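Local coordinates for 5-formaminoimidazole-4-carboxamide-1-(beta)-D-ribofuranosyl 5'-monophosphate synthetase (Methanocaldococcus jannaschii, PDB 2R7N), which catalyses the ATP- and formate-dependent, folate-free formylation of AICAR to FAICAR in de novo purine biosynthesis, at residues D17-A22 and N86-P91; F207-F212 and P269-M274. All coordinates share one frame; numbering follows the deposited sequence.

Contact 1. Residues D17-A22 and N86-P91; sequences DEITIA and NSIVVP
The methyl of A22 rests on S87 CB at 3.6 Å where two parallel strands pair along one side of the four-stranded, Rossmann-like sheet in the N-terminal part of this ligase. A22 and N86 have the most surface buried here, 78 Å² each. The pairing is a worked example of parallel register: T20 and A22 use both N-H and C=O toward the partner strand, while I21 turns its backbone to V44 of strand 43-48 and to S42 just before it. T20 N bonds N86 O (3.0 Å), T20 O receives I88 N, and A22 N meets I88 O in a nearly straight bond (176°). V90 N bonds A22 O at 2.8 Å, almost in line with the carbonyl. N86 enters at a helix end, where its positive phi belongs to a Schellman motif; the turn brings its CB against E18 O (3.5 Å) and beside I19 CD1, and its carbonyl also takes a CA-H contact from I19. I88 lies with I21 on the face away from A22, its CG1 4.1 Å from I19 CG2, the two side chains slanting across each other; I347 of helix 339-353 covers I21 and I88. With chi1 at 58°, T20 OG1 sits between its own backbone N and carbonyl carbon, close to S87 OG at 2.7 Å; L85 O is its hydrogen-bond partner, and L82 O a weak one of S87 OG.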
loop_
_atom_site.group_PDB
_atom_site.type_symbol
_atom_site.label_atom_id
_atom_site.label_comp_id
_atom_site.label_asym_id
_atom_site.label_seq_id
_atom_site.Cartn_x
_atom_site.Cartn_y
_atom_site.Cartn_z
ATOM N N ASP A 17 -18.507 16.830 -14.539
ATOM C CA ASP A 17 -17.730 16.897 -13.301
ATOM C C ASP A 17 -18.260 15.855 -12.329
ATOM O O ASP A 17 -17.650 15.602 -11.289
ATOM C CB ASP A 17 -17.835 18.281 -12.640
ATOM C CG ASP A 17 -17.292 19.399 -13.508
ATOM O OD1 ASP A 17 -16.249 19.200 -14.177
ATOM O OD2 ASP A 17 -17.914 20.488 -13.506
ATOM N N GLU A 18 -19.406 15.261 -12.664
ATOM C CA GLU A 18 -20.094 14.373 -11.733
ATOM C C GLU A 18 -20.528 13.024 -12.317
ATOM O O GLU A 18 -21.542 12.467 -11.900
ATOM C CB GLU A 18 -21.297 15.094 -11.121
ATOM C CG GLU A 18 -20.926 16.404 -10.454
ATOM C CD GLU A 18 -22.107 17.100 -9.818
ATOM O OE1 GLU A 18 -23.229 16.554 -9.884
ATOM O OE2 GLU A 18 -21.907 18.198 -9.252
ATOM N N ILE A 19 -19.762 12.503 -13.274
ATOM C CA ILE A 19 -20.065 11.203 -13.876
ATOM C C ILE A 19 -20.047 10.128 -12.787
ATOM O O ILE A 19 -19.031 9.943 -12.104
ATOM C CB ILE A 19 -19.036 10.829 -14.959
ATOM C CG1 ILE A 19 -19.340 11.510 -16.298
ATOM C CG2 ILE A 19 -19.033 9.327 -15.180
ATOM C CD1 ILE A 19 -20.402 12.586 -16.248
ATOM N N THR A 20 -21.178 9.455 -12.597
ATOM C CA THR A 20 -21.242 8.311 -11.694
ATOM C C THR A 20 -21.149 7.013 -12.503
ATOM O O THR A 20 -21.112 7.021 -13.736
ATOM C CB THR A 20 -22.542 8.279 -10.905
ATOM O OG1 THR A 20 -23.633 8.237 -11.820
ATOM C CG2 THR A 20 -22.682 9.518 -10.013
ATOM N N ILE A 21 -21.082 5.890 -11.810
ATOM C CA ILE A 21 -21.115 4.617 -12.506
ATOM C C ILE A 21 -22.262 3.832 -11.954
ATOM O O ILE A 21 -22.398 3.694 -10.737
ATOM C CB ILE A 21 -19.796 3.841 -12.381
ATOM C CG1 ILE A 21 -18.766 4.435 -13.347
ATOM C CG2 ILE A 21 -20.019 2.351 -12.670
ATOM C CD1 ILE A 21 -17.388 3.912 -13.159
ATOM N N ALA A 22 -23.133 3.366 -12.841
ATOM C CA ALA A 22 -24.275 2.588 -12.385
ATOM C C ALA A 22 -24.296 1.184 -12.985
ATOM O O ALA A 22 -23.767 0.939 -14.081
ATOM C CB ALA A 22 -25.578 3.319 -12.677
ATOM N N ASN A 86 -26.092 11.432 -13.903
ATOM C CA ASN A 86 -24.945 11.397 -14.809
ATOM C C ASN A 86 -24.236 10.043 -14.803
ATOM O O ASN A 86 -23.009 9.976 -14.855
ATOM C CB ASN A 86 -23.947 12.502 -14.463
ATOM C CG ASN A 86 -24.574 13.872 -14.502
ATOM O OD1 ASN A 86 -24.780 14.447 -15.576
ATOM N ND2 ASN A 86 -24.891 14.405 -13.329
ATOM N N SER A 87 -25.023 8.974 -14.738
ATOM C CA SER A 87 -24.488 7.620 -14.659
ATOM C C SER A 87 -24.185 7.045 -16.023
ATOM O O SER A 87 -25.034 7.071 -16.909
ATOM C CB SER A 87 -25.485 6.701 -13.968
ATOM O OG SER A 87 -25.986 7.277 -12.777
ATOM N N ILE A 88 -22.966 6.547 -16.191
ATOM C CA ILE A 88 -22.668 5.614 -17.263
ATOM C C ILE A 88 -23.020 4.233 -16.715
ATOM O O ILE A 88 -22.653 3.890 -15.585
ATOM C CB ILE A 88 -21.196 5.663 -17.665
ATOM C CG1 ILE A 88 -20.826 7.078 -18.136
ATOM C CG2 ILE A 88 -20.899 4.634 -18.763
ATOM C CD1 ILE A 88 -19.464 7.168 -18.815
ATOM N N VAL A 89 -23.772 3.460 -17.494
ATOM C CA VAL A 89 -24.193 2.134 -17.061
ATOM C C VAL A 89 -23.205 1.053 -17.495
ATOM O O VAL A 89 -22.685 1.065 -18.617
ATOM C CB VAL A 89 -25.600 1.785 -17.562
ATOM C CG1 VAL A 89 -25.982 0.366 -17.130
ATOM C CG2 VAL A 89 -26.605 2.789 -17.029
ATOM N N VAL A 90 -22.922 0.134 -16.584
ATOM C CA VAL A 90 -22.049 -0.983 -16.910
ATOM C C VAL A 90 -22.900 -2.241 -16.973
ATOM O O VAL A 90 -23.419 -2.707 -15.951
ATOM C CB VAL A 90 -20.892 -1.126 -15.905
ATOM C CG1 VAL A 90 -20.038 -2.347 -16.234
ATOM C CG2 VAL A 90 -20.043 0.140 -15.917
ATOM N N PRO A 91 -23.073 -2.774 -18.188
ATOM C CA PRO A 91 -23.972 -3.891 -18.403
ATOM C C PRO A 91 -23.347 -5.194 -17.937
ATOM O O PRO A 91 -22.122 -5.323 -17.880
ATOM C CB PRO A 91 -24.147 -3.906 -19.923
ATOM C CG PRO A 91 -22.870 -3.361 -20.447
ATOM C CD PRO A 91 -22.398 -2.348 -19.428
#

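Contact 2. Residues F207-F212 and P269-M274; sequences FCIHYF and PQVFEM
Y211 OH donates to the backbone carbonyl oxygen V271 O across 2.5 Å, very short for such a bond and best read as a close approach rather than an exact length at 2.40 Å resolution. V271 O lies in the plane of the phenol ring, off the CE1 side of the hydroxyl, so the ring presents its edge and not a face. This is the helix-on-sheet packing of the ATP-grasp fold: helix 268-285 covers the antiparallel sheet beside strand 205-214, with the axes of the two short segments 10.2 Å apart and inclined at 58°. Alternation along the strand sends I209 and Y211 to the helix, while H210, on the other face, bonds D226 through NE2. V271 serves both neighbours. Its CG1, anti to the backbone N (chi1 171°) and therefore beside its own carbonyl carbon, touches Y211 OH at 3.3 Å and I209 CG2 at 3.7 Å, and I209 CD1 reaches both valine methyls. From the following turn M274 adds its CB, 3.8 Å from Y211 OH, and its chain bends at chi3 to place CE 4.0 Å from the same oxygen. The ring of F294 on strand 292-300 meets that of Y211 with the planes about 10° apart. Being within a continuing helix, V271 O probably also accepts the usual main-chain bond, and the tyrosine would then be a second donor. The polar end of the phenol is thus buried among aliphatic carbons yet meets a main-chain oxygen, which probably offsets the cost of burying the hydroxyl, even with the exact length of the bond in doubt.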
loop_
_atom_site.group_PDB
_atom_site.type_symbol
_atom_site.label_atom_id
_atom_site.label_comp_id
_atom_site.label_asym_id
_atom_site.label_seq_id
_atom_site.Cartn_x
_atom_site.Cartn_y
_atom_site.Cartn_z
ATOM N N PHE A 207 -10.978 -23.246 -18.707
ATOM C CA PHE A 207 -10.455 -21.921 -18.452
ATOM C C PHE A 207 -11.434 -20.895 -19.026
ATOM O O PHE A 207 -11.526 -20.745 -20.237
ATOM C CB PHE A 207 -9.105 -21.757 -19.127
ATOM C CG PHE A 207 -8.031 -22.654 -18.574
ATOM C CD1 PHE A 207 -7.259 -22.248 -17.495
ATOM C CD2 PHE A 207 -7.771 -23.890 -19.152
ATOM C CE1 PHE A 207 -6.252 -23.061 -16.991
ATOM C CE2 PHE A 207 -6.765 -24.712 -18.646
ATOM C CZ PHE A 207 -6.009 -24.298 -17.564
ATOM N N CYS A 208 -12.193 -20.225 -18.159
ATOM C CA CYS A 208 -12.950 -19.056 -18.576
ATOM C C CYS A 208 -12.011 -17.847 -18.481
ATOM O O CYS A 208 -11.624 -17.420 -17.396
ATOM C CB CYS A 208 -14.202 -18.883 -17.730
ATOM S SG CYS A 208 -15.212 -20.402 -17.626
ATOM N N ILE A 209 -11.627 -17.333 -19.642
ATOM C CA ILE A 209 -10.547 -16.361 -19.766
ATOM C C ILE A 209 -11.087 -14.971 -19.958
ATOM O O ILE A 209 -11.739 -14.677 -20.967
ATOM C CB ILE A 209 -9.686 -16.661 -20.991
ATOM C CG1 ILE A 209 -9.109 -18.081 -20.889
ATOM C CG2 ILE A 209 -8.601 -15.625 -21.113
ATOM C CD1 ILE A 209 -8.500 -18.586 -22.173
ATOM N N HIS A 210 -10.802 -14.102 -19.000
ATOM C CA HIS A 210 -11.372 -12.764 -19.026
ATOM C C HIS A 210 -10.410 -11.758 -19.654
ATOM O O HIS A 210 -9.302 -11.548 -19.166
ATOM C CB HIS A 210 -11.805 -12.367 -17.622
ATOM C CG HIS A 210 -12.602 -13.429 -16.930
ATOM N ND1 HIS A 210 -13.967 -13.555 -17.082
ATOM C CD2 HIS A 210 -12.222 -14.432 -16.104
ATOM C CE1 HIS A 210 -14.395 -14.581 -16.369
ATOM N NE2 HIS A 210 -13.356 -15.133 -15.768
ATOM N N TYR A 211 -10.831 -11.174 -20.771
ATOM C CA TYR A 211 -10.021 -10.182 -21.461
ATOM C C TYR A 211 -10.640 -8.806 -21.315
ATOM O O TYR A 211 -11.811 -8.660 -20.973
ATOM C CB TYR A 211 -9.910 -10.456 -22.963
ATOM C CG TYR A 211 -9.427 -11.815 -23.387
ATOM C CD1 TYR A 211 -8.136 -11.996 -23.843
ATOM C CD2 TYR A 211 -10.287 -12.917 -23.383
ATOM C CE1 TYR A 211 -7.698 -13.244 -24.265
ATOM C CE2 TYR A 211 -9.856 -14.174 -23.801
ATOM C CZ TYR A 211 -8.564 -14.328 -24.240
ATOM O OH TYR A 211 -8.130 -15.562 -24.663
ATOM N N PHE A 212 -9.837 -7.798 -21.607
ATOM C CA PHE A 212 -10.324 -6.450 -21.688
ATOM C C PHE A 212 -9.729 -5.825 -22.928
ATOM O O PHE A 212 -8.502 -5.671 -23.020
ATOM C CB PHE A 212 -9.874 -5.655 -20.462
ATOM C CG PHE A 212 -10.493 -4.297 -20.380
ATOM C CD1 PHE A 212 -11.669 -4.110 -19.685
ATOM C CD2 PHE A 212 -9.927 -3.221 -21.042
ATOM C CE1 PHE A 212 -12.260 -2.876 -19.628
ATOM C CE2 PHE A 212 -10.518 -1.975 -20.979
ATOM C CZ PHE A 212 -11.689 -1.806 -20.277
ATOM N N PRO A 269 0.481 -17.157 -25.238
ATOM C CA PRO A 269 0.524 -16.735 -26.629
ATOM C C PRO A 269 -0.743 -17.168 -27.365
ATOM O O PRO A 269 -1.309 -16.394 -28.152
ATOM C CB PRO A 269 1.760 -17.452 -27.179
ATOM C CG PRO A 269 2.637 -17.684 -25.986
ATOM C CD PRO A 269 1.691 -17.891 -24.828
ATOM N N GLN A 270 -1.206 -18.383 -27.089
ATOM C CA GLN A 270 -2.450 -18.856 -27.690
ATOM C C GLN A 270 -3.607 -18.036 -27.144
ATOM O O GLN A 270 -4.446 -17.548 -27.893
ATOM C CB GLN A 270 -2.667 -20.344 -27.398
ATOM C CG GLN A 270 -3.816 -20.967 -28.179
ATOM C CD GLN A 270 -4.163 -22.373 -27.710
ATOM O OE1 GLN A 270 -5.272 -22.859 -27.946
ATOM N NE2 GLN A 270 -3.218 -23.030 -27.046
ATOM N N VAL A 271 -3.628 -17.883 -25.824
ATOM C CA VAL A 271 -4.688 -17.152 -25.136
ATOM C C VAL A 271 -4.850 -15.730 -25.653
ATOM O O VAL A 271 -5.970 -15.254 -25.841
ATOM C CB VAL A 271 -4.425 -17.102 -23.616
ATOM C CG1 VAL A 271 -5.408 -16.162 -22.939
ATOM C CG2 VAL A 271 -4.517 -18.498 -23.025
ATOM N N PHE A 272 -3.726 -15.052 -25.875
ATOM C CA PHE A 272 -3.760 -13.670 -26.351
ATOM C C PHE A 272 -4.186 -13.600 -27.808
ATOM O O PHE A 272 -4.991 -12.742 -28.181
ATOM C CB PHE A 272 -2.409 -12.975 -26.148
ATOM C CG PHE A 272 -2.239 -12.355 -24.785
ATOM C CD1 PHE A 272 -1.428 -12.950 -23.832
ATOM C CD2 PHE A 272 -2.885 -11.174 -24.460
ATOM C CE1 PHE A 272 -1.267 -12.386 -22.580
ATOM C CE2 PHE A 272 -2.728 -10.599 -23.207
ATOM C CZ PHE A 272 -1.917 -11.203 -22.267
ATOM N N GLU A 273 -3.649 -14.500 -28.630
ATOM C CA GLU A 273 -4.052 -14.588 -30.043
ATOM C C GLU A 273 -5.559 -14.768 -30.183
ATOM O O GLU A 273 -6.177 -14.199 -31.077
ATOM C CB GLU A 273 -3.314 -15.720 -30.756
ATOM C CG GLU A 273 -3.498 -15.732 -32.261
ATOM C CD GLU A 273 -2.842 -14.542 -32.947
ATOM O OE1 GLU A 273 -1.688 -14.215 -32.599
ATOM O OE2 GLU A 273 -3.475 -13.936 -33.842
ATOM N N MET A 274 -6.152 -15.544 -29.281
ATOM C CA MET A 274 -7.582 -15.798 -29.315
ATOM C C MET A 274 -8.363 -14.528 -29.048
ATOM O O MET A 274 -9.411 -14.286 -29.655
ATOM C CB MET A 274 -7.968 -16.848 -28.275
ATOM C CG MET A 274 -7.552 -18.252 -28.621
ATOM S SD MET A 274 -7.831 -19.400 -27.259
ATOM C CE MET A 274 -9.389 -18.866 -26.589
#

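Both contacts are buried, yet they differ in what they join. Contact 1 pairs two strands within the parallel N-terminal sheet, chiefly through main-chain bonds; contact 2 sets a helix on an antiparallel sheet through side chains, with one side-chain-to-backbone bond, and lies nearer the centre of the chain. The centres of contact 1 and contact 2 are 28 Å apart, and the two do not touch. Helix 339-353 connects them indirectly: it packs on I21 and I88 of contact 1 and on F212, whose side chain lies on the other face of the sheet from helix 268-285. Each also borders another subunit, E18 bonding F64 of the second subunit and F207 meeting Y229 of the third edge-to-face.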